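Long-range contacts in nicotinamide-nucleotide adenylyltransferase NadR family / Ribosylnicotinamide kinase (Lactococcus lactis subsp. cremoris, PDB 6GYE), which probably phosphorylates nicotinamide riboside with one domain and, as a NadR-family adenylyltransferase, may convert the resulting mononucleotide to NAD+ with the other: residues I18-F23 and F121-L126; S209-R214 and T237-A242; D295-I300 and D338-L343. All blocks are in the same frame, centred on the assembly; numbering follows the deposited sequence.

In the fold
Interaction 1 lies in the N-terminal domain, whose parallel sheet is consistent with a nucleotidyltransferase fold, while interactions 2 and 3 lie in the P-loop kinase-like domain. The centre of interaction 1 is about 43 Å from the centre of either of the others, on the opposite side of the chain's centre. Interactions 2 and 3 have centres about 19 Å apart, with nearest atoms about 10 Å from each other. Interaction 2 carries Tyr240 of the nicotinamide riboside pocket, and its Arg214 reaches towards a sulfate on the probable Walker A loop; interaction 3 forms one border of the sheet, with the Asp295 side chain about 8 Å from the riboside and that of Ile300 about 6 Å from a sulfate.

Interaction 1: residues I18-F23 and F121-L126; sequences IYFGTF and FYVGEL. With SO4 (sulfate ion), chain E.
Ile18 and Phe121 stand side by side on neighbouring parallel strands of the N-terminal Rossmann-like sheet, which has the strand order 3-2-1-4-5 expected of a nucleotidyltransferase. Ile18 CG2 meets Phe121 CD1 at 3.7 Å, and the Phe20 ring brings CE2 to within 3.8 Å of the same CD1, so the two rings touch by their edges. With CG anti to its carbonyl carbon (chi1 -70°), Phe121 leans towards strand 15-21. Replacing Phe121 by an alanine is likely to leave Ile18 CG2 and Phe20 CE2 without their shared neighbour and to open a gap beside Leu104 and Ile108 of helix 95-110. The backbones are joined by a nearly straight bond from Tyr122 N to Ile18 O, 3.0 Å long, and that oxygen also lies in plane at the CD2 edge of the Tyr122 ring. Beyond this pair the strands diverge: a water accepting from Phe20 N comes doubtfully close to Tyr122 O, which also lies in plane at the Phe20 ring edge, 3.5 Å from Phe20 CD2. Strand 15-21 ends in a turn holding a sulfate, also bound by His30 and Arg150, consistent with a phosphate site. There Thr22 OG1 donates to sulfate O3 at 2.7 Å.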
loop_
_atom_site.group_PDB
_atom_site.type_symbol
_atom_site.label_atom_id
_atom_site.label_comp_id
_atom_site.label_asym_id
_atom_site.label_seq_id
_atom_site.Cartn_x
_atom_site.Cartn_y
_atom_site.Cartn_z
ATOM N N ILE A 18 8.698 -7.095 26.294
ATOM C CA ILE A 18 8.034 -7.830 25.225
ATOM C C ILE A 18 6.753 -7.079 24.904
ATOM O O ILE A 18 5.878 -6.924 25.771
ATOM C CB ILE A 18 7.740 -9.294 25.606
ATOM C CG1 ILE A 18 8.975 -10.206 25.567
ATOM C CG2 ILE A 18 6.798 -9.909 24.596
ATOM C CD1 ILE A 18 10.245 -9.704 26.143
ATOM N N TYR A 19 6.636 -6.616 23.663
ATOM C CA TYR A 19 5.500 -5.808 23.235
ATOM C C TYR A 19 4.801 -6.536 22.101
ATOM O O TYR A 19 5.448 -6.923 21.124
ATOM C CB TYR A 19 5.945 -4.405 22.798
ATOM C CG TYR A 19 4.814 -3.462 22.462
ATOM C CD1 TYR A 19 4.239 -3.448 21.198
ATOM C CD2 TYR A 19 4.331 -2.577 23.407
ATOM C CE1 TYR A 19 3.200 -2.586 20.905
ATOM C CE2 TYR A 19 3.309 -1.726 23.123
ATOM C CZ TYR A 19 2.734 -1.730 21.878
ATOM O OH TYR A 19 1.694 -0.846 21.614
ATOM N N PHE A 20 3.493 -6.745 22.254
ATOM C CA PHE A 20 2.675 -7.525 21.336
ATOM C C PHE A 20 1.833 -6.637 20.442
ATOM O O PHE A 20 1.434 -5.536 20.831
ATOM C CB PHE A 20 1.706 -8.435 22.086
ATOM C CG PHE A 20 2.348 -9.521 22.863
ATOM C CD1 PHE A 20 2.618 -10.735 22.270
ATOM C CD2 PHE A 20 2.624 -9.358 24.205
ATOM C CE1 PHE A 20 3.174 -11.768 23.000
ATOM C CE2 PHE A 20 3.188 -10.390 24.948
ATOM C CZ PHE A 20 3.456 -11.591 24.346
ATOM N N GLY A 21 1.515 -7.154 19.261
ATOM C CA GLY A 21 0.506 -6.526 18.422
ATOM C C GLY A 21 0.260 -7.371 17.193
ATOM O O GLY A 21 1.049 -8.261 16.862
ATOM N N THR A 22 -0.860 -7.077 16.521
ATOM C CA THR A 22 -1.075 -7.581 15.161
ATOM C C THR A 22 -0.518 -6.621 14.097
ATOM O O THR A 22 -0.036 -7.068 13.049
ATOM C CB THR A 22 -2.559 -7.858 14.902
ATOM O OG1 THR A 22 -3.334 -6.741 15.321
ATOM C CG2 THR A 22 -3.029 -9.078 15.677
ATOM N N PHE A 23 -0.595 -5.310 14.335
ATOM C CA PHE A 23 0.046 -4.284 13.497
ATOM C C PHE A 23 -0.482 -4.274 12.061
ATOM O O PHE A 23 0.274 -4.390 11.089
ATOM C CB PHE A 23 1.564 -4.464 13.495
ATOM C CG PHE A 23 2.176 -4.444 14.850
ATOM C CD1 PHE A 23 2.242 -3.270 15.570
ATOM C CD2 PHE A 23 2.690 -5.608 15.410
ATOM C CE1 PHE A 23 2.816 -3.245 16.831
ATOM C CE2 PHE A 23 3.285 -5.588 16.651
ATOM C CZ PHE A 23 3.349 -4.402 17.367
ATOM N N PHE A 121 6.273 -8.623 30.255
ATOM C CA PHE A 121 5.273 -8.703 29.194
ATOM C C PHE A 121 4.290 -7.534 29.305
ATOM O O PHE A 121 3.678 -7.337 30.357
ATOM C CB PHE A 121 4.510 -10.029 29.292
ATOM C CG PHE A 121 5.326 -11.244 28.941
ATOM C CD1 PHE A 121 5.547 -11.589 27.618
ATOM C CD2 PHE A 121 5.859 -12.049 29.934
ATOM C CE1 PHE A 121 6.291 -12.704 27.296
ATOM C CE2 PHE A 121 6.610 -13.178 29.616
ATOM C CZ PHE A 121 6.820 -13.505 28.306
ATOM N N TYR A 122 4.122 -6.774 28.222
ATOM C CA TYR A 122 3.103 -5.723 28.155
ATOM C C TYR A 122 1.886 -6.301 27.442
ATOM O O TYR A 122 1.930 -6.560 26.240
ATOM C CB TYR A 122 3.644 -4.468 27.463
ATOM C CG TYR A 122 4.856 -3.917 28.205
ATOM C CD1 TYR A 122 4.711 -3.013 29.259
ATOM C CD2 TYR A 122 6.147 -4.351 27.890
ATOM C CE1 TYR A 122 5.817 -2.540 29.968
ATOM C CE2 TYR A 122 7.255 -3.881 28.590
ATOM C CZ TYR A 122 7.087 -2.975 29.626
ATOM O OH TYR A 122 8.198 -2.525 30.317
ATOM N N VAL A 123 0.798 -6.485 28.190
ATOM C CA VAL A 123 -0.359 -7.275 27.780
ATOM C C VAL A 123 -1.618 -6.432 27.902
ATOM O O VAL A 123 -1.798 -5.717 28.891
ATOM C CB VAL A 123 -0.476 -8.556 28.634
ATOM C CG1 VAL A 123 -1.802 -9.251 28.405
ATOM C CG2 VAL A 123 0.668 -9.491 28.306
ATOM N N GLY A 124 -2.502 -6.537 26.910
ATOM C CA GLY A 124 -3.671 -5.679 26.848
ATOM C C GLY A 124 -5.032 -6.275 27.164
ATOM O O GLY A 124 -6.017 -5.536 27.210
ATOM N N GLU A 125 -5.113 -7.594 27.362
ATOM C CA GLU A 125 -6.345 -8.297 27.710
ATOM C C GLU A 125 -6.124 -9.098 28.981
ATOM O O GLU A 125 -5.081 -9.734 29.144
ATOM C CB GLU A 125 -6.797 -9.262 26.603
ATOM C CG GLU A 125 -7.500 -8.627 25.429
ATOM C CD GLU A 125 -6.574 -8.481 24.246
ATOM O OE1 GLU A 125 -5.419 -8.950 24.348
ATOM O OE2 GLU A 125 -6.993 -7.899 23.219
ATOM N N LEU A 126 -7.104 -9.070 29.886
ATOM C CA LEU A 126 -6.910 -9.729 31.175
ATOM C C LEU A 126 -6.716 -11.231 31.017
ATOM O O LEU A 126 -6.017 -11.850 31.825
ATOM C CB LEU A 126 -8.093 -9.472 32.114
ATOM C CG LEU A 126 -8.404 -8.104 32.728
ATOM C CD1 LEU A 126 -7.376 -7.766 33.801
ATOM C CD2 LEU A 126 -8.490 -6.997 31.680
HETATM S S SO4 E . -3.239 -4.220 17.249
HETATM O O1 SO4 E . -2.696 -3.239 18.183
HETATM O O2 SO4 E . -3.079 -3.769 15.862
HETATM O O3 SO4 E . -2.501 -5.452 17.505
HETATM O O4 SO4 E . -4.669 -4.432 17.464
HETATM O O HOH W 1 1.819 -5.293 24.159
#

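Interaction 2: residues S209-R214 and T237-A242; sequences SEEYAR and TGQYDA. With NNR (Nicotinamide riboside), chain I; SO4 (sulfate ion), chain F.
Tyr212 lays one ring face on Gly238, whose CA sits 3.6 Å from the Tyr212 ring centroid and 5° off the normal, a CH-pi contact leaving no room for a CB. The Gln239 amide grips the backbone at the start of helix 212-220 with both ends. Its NE2 donates to Glu210 O at 3.0 Å, nearly in the amide plane, while OE1 accepts from Tyr212 N at 2.7 Å and, through a water, meets Ala213 N. A bend at chi2 (70°) brings the amide there, and Asn243 takes a further bond from NE2. Packing is looser at the other end, where Ser209 CB stays 4.2 Å from Ala242 O and Ser209 OG turns to Asn243. On the partly exposed side Glu210 leads away to a salt bridge with Arg198. Glu211, the N-cap residue, pairs with Arg214, whose NH2 bonds weakly to a sulfate held by the amides of Ser190 to Lys193. Across the other helix, Tyr240 OH donates to O4R of nicotinamide riboside at 2.6 Å. The contact thus links a helix lining the riboside pocket to one whose Arg214 reaches the sulfate of a probable Walker A P-loop, consistent with a nucleoside kinase.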
loop_
_atom_site.group_PDB
_atom_site.type_symbol
_atom_site.label_atom_id
_atom_site.label_comp_id
_atom_site.label_asym_id
_atom_site.label_seq_id
_atom_site.Cartn_x
_atom_site.Cartn_y
_atom_site.Cartn_z
ATOM N N SER A 209 1.749 11.610 -11.230
ATOM C CA SER A 209 2.800 11.198 -12.142
ATOM C C SER A 209 2.619 11.885 -13.493
ATOM O O SER A 209 1.557 12.425 -13.807
ATOM C CB SER A 209 2.786 9.680 -12.318
ATOM O OG SER A 209 1.610 9.306 -13.005
ATOM N N GLU A 210 3.659 11.800 -14.316
ATOM C CA GLU A 210 3.622 12.284 -15.689
ATOM C C GLU A 210 3.490 11.095 -16.625
ATOM O O GLU A 210 3.665 9.937 -16.229
ATOM C CB GLU A 210 4.889 13.077 -16.051
ATOM C CG GLU A 210 5.180 14.332 -15.229
ATOM C CD GLU A 210 4.258 15.512 -15.541
ATOM O OE1 GLU A 210 3.354 15.382 -16.397
ATOM O OE2 GLU A 210 4.447 16.586 -14.923
ATOM N N GLU A 211 3.150 11.384 -17.875
ATOM C CA GLU A 211 3.066 10.333 -18.886
ATOM C C GLU A 211 4.486 9.961 -19.311
ATOM O O GLU A 211 5.181 10.756 -19.953
ATOM C CB GLU A 211 2.222 10.774 -20.081
ATOM C CG GLU A 211 1.972 9.608 -21.049
ATOM C CD GLU A 211 1.186 10.000 -22.292
ATOM O OE1 GLU A 211 0.317 9.208 -22.742
ATOM O OE2 GLU A 211 1.462 11.089 -22.832
ATOM N N TYR A 212 4.917 8.747 -18.973
ATOM C CA TYR A 212 6.307 8.380 -19.214
ATOM C C TYR A 212 6.628 8.403 -20.707
ATOM O O TYR A 212 7.737 8.789 -21.104
ATOM C CB TYR A 212 6.595 6.999 -18.598
ATOM C CG TYR A 212 8.006 6.491 -18.852
ATOM C CD1 TYR A 212 9.073 6.954 -18.092
ATOM C CD2 TYR A 212 8.281 5.584 -19.883
ATOM C CE1 TYR A 212 10.371 6.520 -18.324
ATOM C CE2 TYR A 212 9.590 5.136 -20.122
ATOM C CZ TYR A 212 10.631 5.616 -19.337
ATOM O OH TYR A 212 11.937 5.209 -19.546
ATOM N N ALA A 213 5.663 8.014 -21.547
ATOM C CA ALA A 213 5.895 7.956 -22.988
ATOM C C ALA A 213 6.395 9.285 -23.534
ATOM O O ALA A 213 7.282 9.318 -24.394
ATOM C CB ALA A 213 4.619 7.517 -23.721
ATOM N N ARG A 214 5.845 10.392 -23.044
ATOM C CA ARG A 214 6.324 11.696 -23.475
ATOM C C ARG A 214 7.774 11.915 -23.060
ATOM O O ARG A 214 8.584 12.391 -23.857
ATOM C CB ARG A 214 5.427 12.796 -22.923
ATOM C CG ARG A 214 5.905 14.210 -23.211
ATOM C CD ARG A 214 4.801 15.160 -22.852
ATOM N NE ARG A 214 3.518 14.584 -23.259
ATOM C CZ ARG A 214 2.327 14.990 -22.827
ATOM N NH1 ARG A 214 2.235 15.983 -21.949
ATOM N NH2 ARG A 214 1.230 14.393 -23.275
ATOM N N THR A 237 7.550 -0.714 -18.090
ATOM C CA THR A 237 8.201 -0.624 -16.786
ATOM C C THR A 237 8.440 0.828 -16.382
ATOM O O THR A 237 8.376 1.160 -15.191
ATOM C CB THR A 237 9.508 -1.417 -16.783
ATOM O OG1 THR A 237 10.444 -0.756 -17.607
ATOM C CG2 THR A 237 9.286 -2.795 -17.367
ATOM N N GLY A 238 8.669 1.709 -17.360
ATOM C CA GLY A 238 8.902 3.110 -17.052
ATOM C C GLY A 238 7.691 3.800 -16.440
ATOM O O GLY A 238 7.815 4.541 -15.458
ATOM N N GLN A 239 6.513 3.619 -17.046
ATOM C CA GLN A 239 5.309 4.200 -16.460
ATOM C C GLN A 239 5.006 3.569 -15.098
ATOM O O GLN A 239 4.608 4.264 -14.155
ATOM C CB GLN A 239 4.112 4.028 -17.395
ATOM C CG GLN A 239 2.873 4.794 -16.935
ATOM C CD GLN A 239 3.036 6.296 -17.078
ATOM O OE1 GLN A 239 3.188 6.803 -18.183
ATOM N NE2 GLN A 239 3.035 7.011 -15.960
ATOM N N TYR A 240 5.220 2.255 -14.966
ATOM C CA TYR A 240 4.959 1.586 -13.697
ATOM C C TYR A 240 5.841 2.134 -12.575
ATOM O O TYR A 240 5.363 2.378 -11.461
ATOM C CB TYR A 240 5.159 0.081 -13.840
ATOM C CG TYR A 240 4.907 -0.614 -12.529
ATOM C CD1 TYR A 240 3.604 -0.940 -12.130
ATOM C CD2 TYR A 240 5.955 -0.913 -11.670
ATOM C CE1 TYR A 240 3.368 -1.560 -10.913
ATOM C CE2 TYR A 240 5.728 -1.532 -10.457
ATOM C CZ TYR A 240 4.443 -1.852 -10.086
ATOM O OH TYR A 240 4.247 -2.466 -8.880
ATOM N N ASP A 241 7.142 2.310 -12.846
ATOM C CA ASP A 241 8.053 2.865 -11.846
ATOM C C ASP A 241 7.687 4.303 -11.485
ATOM O O ASP A 241 7.747 4.698 -10.310
ATOM C CB ASP A 241 9.499 2.811 -12.365
ATOM C CG ASP A 241 10.027 1.385 -12.508
ATOM O OD1 ASP A 241 9.410 0.456 -11.935
ATOM O OD2 ASP A 241 11.059 1.197 -13.207
ATOM N N ALA A 242 7.334 5.111 -12.485
ATOM C CA ALA A 242 6.931 6.484 -12.207
ATOM C C ALA A 242 5.706 6.513 -11.305
ATOM O O ALA A 242 5.636 7.311 -10.361
ATOM C CB ALA A 242 6.630 7.221 -13.513
HETATM O O2R NNR I . 4.762 0.633 -5.954
HETATM C C2R NNR I . 3.497 0.005 -5.704
HETATM C C3R NNR I . 3.614 -1.220 -4.805
HETATM O O3R NNR I . 4.965 -1.491 -4.410
HETATM C C4R NNR I . 3.070 -2.389 -5.611
HETATM C C5R NNR I . 1.882 -3.036 -4.914
HETATM O O5R NNR I . 1.374 -4.100 -5.726
HETATM O O4R NNR I . 2.667 -1.893 -6.891
HETATM C C1R NNR I . 2.899 -0.487 -7.013
HETATM N N1 NNR I . 1.634 0.203 -7.269
HETATM C C2 NNR I . 1.334 0.593 -8.515
HETATM C C6 NNR I . 0.793 0.438 -6.252
HETATM C C5 NNR I . -0.415 1.092 -6.467
HETATM C C4 NNR I . -0.750 1.505 -7.748
HETATM C C3 NNR I . 0.139 1.250 -8.784
HETATM C C7 NNR I . -0.187 1.682 -10.182
HETATM O O7 NNR I . 0.719 1.864 -10.978
HETATM N N7 NNR I . -1.465 1.855 -10.520
HETATM S S SO4 F . -2.544 15.083 -23.426
HETATM O O1 SO4 F . -2.768 16.509 -23.689
HETATM O O2 SO4 F . -1.621 14.505 -24.394
HETATM O O3 SO4 F . -1.932 14.867 -22.122
HETATM O O4 SO4 F . -3.842 14.431 -23.527
HETATM O O HOH W 2 3.696 6.263 -20.697
#

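Interaction 3: residues D295-I300 and D338-L343; sequences DLILVI and DKVVIL
Strands 296-300 and 340-342 run parallel, their short axes 26° apart, and Ile297 and Val299 each use both backbone N and O to bind the partner strand. Ile297 N donates to Lys339 O and Val341 N to Ile297 O; two residues on, Val299 N donates to Val341 O and Leu343 N to Val299 O, this last bond 2.8 Å long and almost straight at 174°. CA-H contacts fill in between, the shortest from Val340 CA to Ile297 O at 3.3 Å. On the face bearing Ile297, Val299, Val340 and Ile342, branched side chains pack across the strands: Val299 CG2 meets Val340 CG1 at 3.8 Å, and Val340 CG2 turns to the CB and CG2 of Ile297. On the other face Leu298 and Val341 lie side by side, with Leu298 CD2 against Val341 CB. Leu296 starts away from the partner strand, but its CG lies anti to the backbone N (chi1 169°), and CD1 comes back to within 3.9 Å of Val341 CG2. At the far end Leu343 CD1 spans Leu298 CB and Ile300 CG1. The extended Lys339 chain runs its CG past Asp295 O at 3.7 Å and ends with NZ bonded to Met294 O; the Asp295 carboxylate turns to Val182 N. Strand 340-342 is an edge strand of this four-stranded sheet, reached from 296-300 by a beta-alpha-beta crossover through helix 320-333. Leu331 of that helix covers Val299 and Val340, while helices 193-203 and 358-370 cover the Leu298 and Leu343 face, and strand 181-187 flanks 296-300 on its other edge.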
loop_
_atom_site.group_PDB
_atom_site.type_symbol
_atom_site.label_atom_id
_atom_site.label_comp_id
_atom_site.label_asym_id
_atom_site.label_seq_id
_atom_site.Cartn_x
_atom_site.Cartn_y
_atom_site.Cartn_z
ATOM N N ASP A 295 -8.541 2.769 -7.804
ATOM C CA ASP A 295 -9.841 2.974 -7.183
ATOM C C ASP A 295 -10.802 3.684 -8.110
ATOM O O ASP A 295 -12.007 3.436 -8.050
ATOM C CB ASP A 295 -9.701 3.783 -5.882
ATOM C CG ASP A 295 -8.841 3.082 -4.852
ATOM O OD1 ASP A 295 -9.324 2.126 -4.206
ATOM O OD2 ASP A 295 -7.660 3.463 -4.699
ATOM N N LEU A 296 -10.282 4.524 -8.994
ATOM C CA LEU A 296 -11.102 5.310 -9.900
ATOM C C LEU A 296 -10.321 5.476 -11.189
ATOM O O LEU A 296 -9.141 5.829 -11.140
ATOM C CB LEU A 296 -11.431 6.683 -9.304
ATOM C CG LEU A 296 -12.059 7.647 -10.309
ATOM C CD1 LEU A 296 -13.424 7.102 -10.755
ATOM C CD2 LEU A 296 -12.177 9.064 -9.743
ATOM N N ILE A 297 -10.974 5.218 -12.321
ATOM C CA ILE A 297 -10.381 5.343 -13.644
ATOM C C ILE A 297 -11.176 6.389 -14.421
ATOM O O ILE A 297 -12.351 6.175 -14.750
ATOM C CB ILE A 297 -10.365 3.996 -14.379
ATOM C CG1 ILE A 297 -9.480 2.998 -13.623
ATOM C CG2 ILE A 297 -9.875 4.163 -15.823
ATOM C CD1 ILE A 297 -9.715 1.532 -14.031
ATOM N N LEU A 298 -10.540 7.511 -14.725
ATOM C CA LEU A 298 -11.154 8.594 -15.485
ATOM C C LEU A 298 -10.763 8.468 -16.954
ATOM O O LEU A 298 -9.578 8.542 -17.288
ATOM C CB LEU A 298 -10.707 9.953 -14.942
ATOM C CG LEU A 298 -11.198 10.251 -13.526
ATOM C CD1 LEU A 298 -10.551 11.484 -12.970
ATOM C CD2 LEU A 298 -12.703 10.407 -13.506
ATOM N N VAL A 299 -11.751 8.303 -17.830
ATOM C CA VAL A 299 -11.506 8.131 -19.257
ATOM C C VAL A 299 -11.932 9.407 -19.964
ATOM O O VAL A 299 -13.083 9.836 -19.828
ATOM C CB VAL A 299 -12.261 6.916 -19.819
ATOM C CG1 VAL A 299 -12.131 6.862 -21.332
ATOM C CG2 VAL A 299 -11.739 5.629 -19.185
ATOM N N ILE A 300 -11.019 10.012 -20.721
ATOM C CA ILE A 300 -11.340 11.174 -21.547
ATOM C C ILE A 300 -11.735 10.662 -22.931
ATOM O O ILE A 300 -10.867 10.170 -23.668
ATOM C CB ILE A 300 -10.162 12.148 -21.630
ATOM C CG1 ILE A 300 -9.736 12.597 -20.229
ATOM C CG2 ILE A 300 -10.528 13.328 -22.522
ATOM C CD1 ILE A 300 -8.531 13.552 -20.233
ATOM N N ASP A 338 -16.596 -1.092 -13.388
ATOM C CA ASP A 338 -17.279 -0.440 -12.273
ATOM C C ASP A 338 -16.485 0.714 -11.680
ATOM O O ASP A 338 -17.062 1.540 -10.963
ATOM C CB ASP A 338 -17.600 -1.455 -11.179
ATOM C CG ASP A 338 -18.867 -2.235 -11.471
ATOM O OD1 ASP A 338 -19.771 -1.689 -12.148
ATOM O OD2 ASP A 338 -18.959 -3.396 -11.029
ATOM N N LYS A 339 -15.198 0.813 -11.994
ATOM C CA LYS A 339 -14.365 1.924 -11.564
ATOM C C LYS A 339 -14.215 3.002 -12.630
ATOM O O LYS A 339 -13.532 4.002 -12.387
ATOM C CB LYS A 339 -12.980 1.397 -11.165
ATOM C CG LYS A 339 -13.021 0.429 -9.982
ATOM C CD LYS A 339 -11.663 -0.224 -9.776
ATOM C CE LYS A 339 -11.650 -1.104 -8.529
ATOM N NZ LYS A 339 -10.323 -1.770 -8.416
ATOM N N VAL A 340 -14.837 2.837 -13.795
ATOM C CA VAL A 340 -14.624 3.742 -14.920
ATOM C C VAL A 340 -15.695 4.826 -14.925
ATOM O O VAL A 340 -16.894 4.536 -14.899
ATOM C CB VAL A 340 -14.633 2.979 -16.254
ATOM C CG1 VAL A 340 -14.618 3.962 -17.404
ATOM C CG2 VAL A 340 -13.445 2.039 -16.368
ATOM N N VAL A 341 -15.257 6.075 -14.984
ATOM C CA VAL A 341 -16.116 7.220 -15.239
ATOM C C VAL A 341 -15.628 7.870 -16.525
ATOM O O VAL A 341 -14.443 8.201 -16.650
ATOM C CB VAL A 341 -16.085 8.223 -14.074
ATOM C CG1 VAL A 341 -16.838 9.494 -14.449
ATOM C CG2 VAL A 341 -16.655 7.575 -12.799
ATOM N N ILE A 342 -16.532 8.032 -17.485
ATOM C CA ILE A 342 -16.214 8.611 -18.780
ATOM C C ILE A 342 -16.543 10.098 -18.742
ATOM O O ILE A 342 -17.668 10.484 -18.393
ATOM C CB ILE A 342 -16.995 7.899 -19.891
ATOM C CG1 ILE A 342 -16.615 6.426 -19.898
ATOM C CG2 ILE A 342 -16.720 8.559 -21.228
ATOM C CD1 ILE A 342 -17.177 5.675 -21.057
ATOM N N LEU A 343 -15.565 10.938 -19.087
ATOM C CA LEU A 343 -15.732 12.392 -18.997
ATOM C C LEU A 343 -16.253 12.954 -20.323
ATOM O O LEU A 343 -15.567 13.653 -21.067
ATOM C CB LEU A 343 -14.421 13.038 -18.582
ATOM C CG LEU A 343 -13.879 12.537 -17.240
ATOM C CD1 LEU A 343 -12.475 13.051 -17.021
ATOM C CD2 LEU A 343 -14.803 12.986 -16.105
#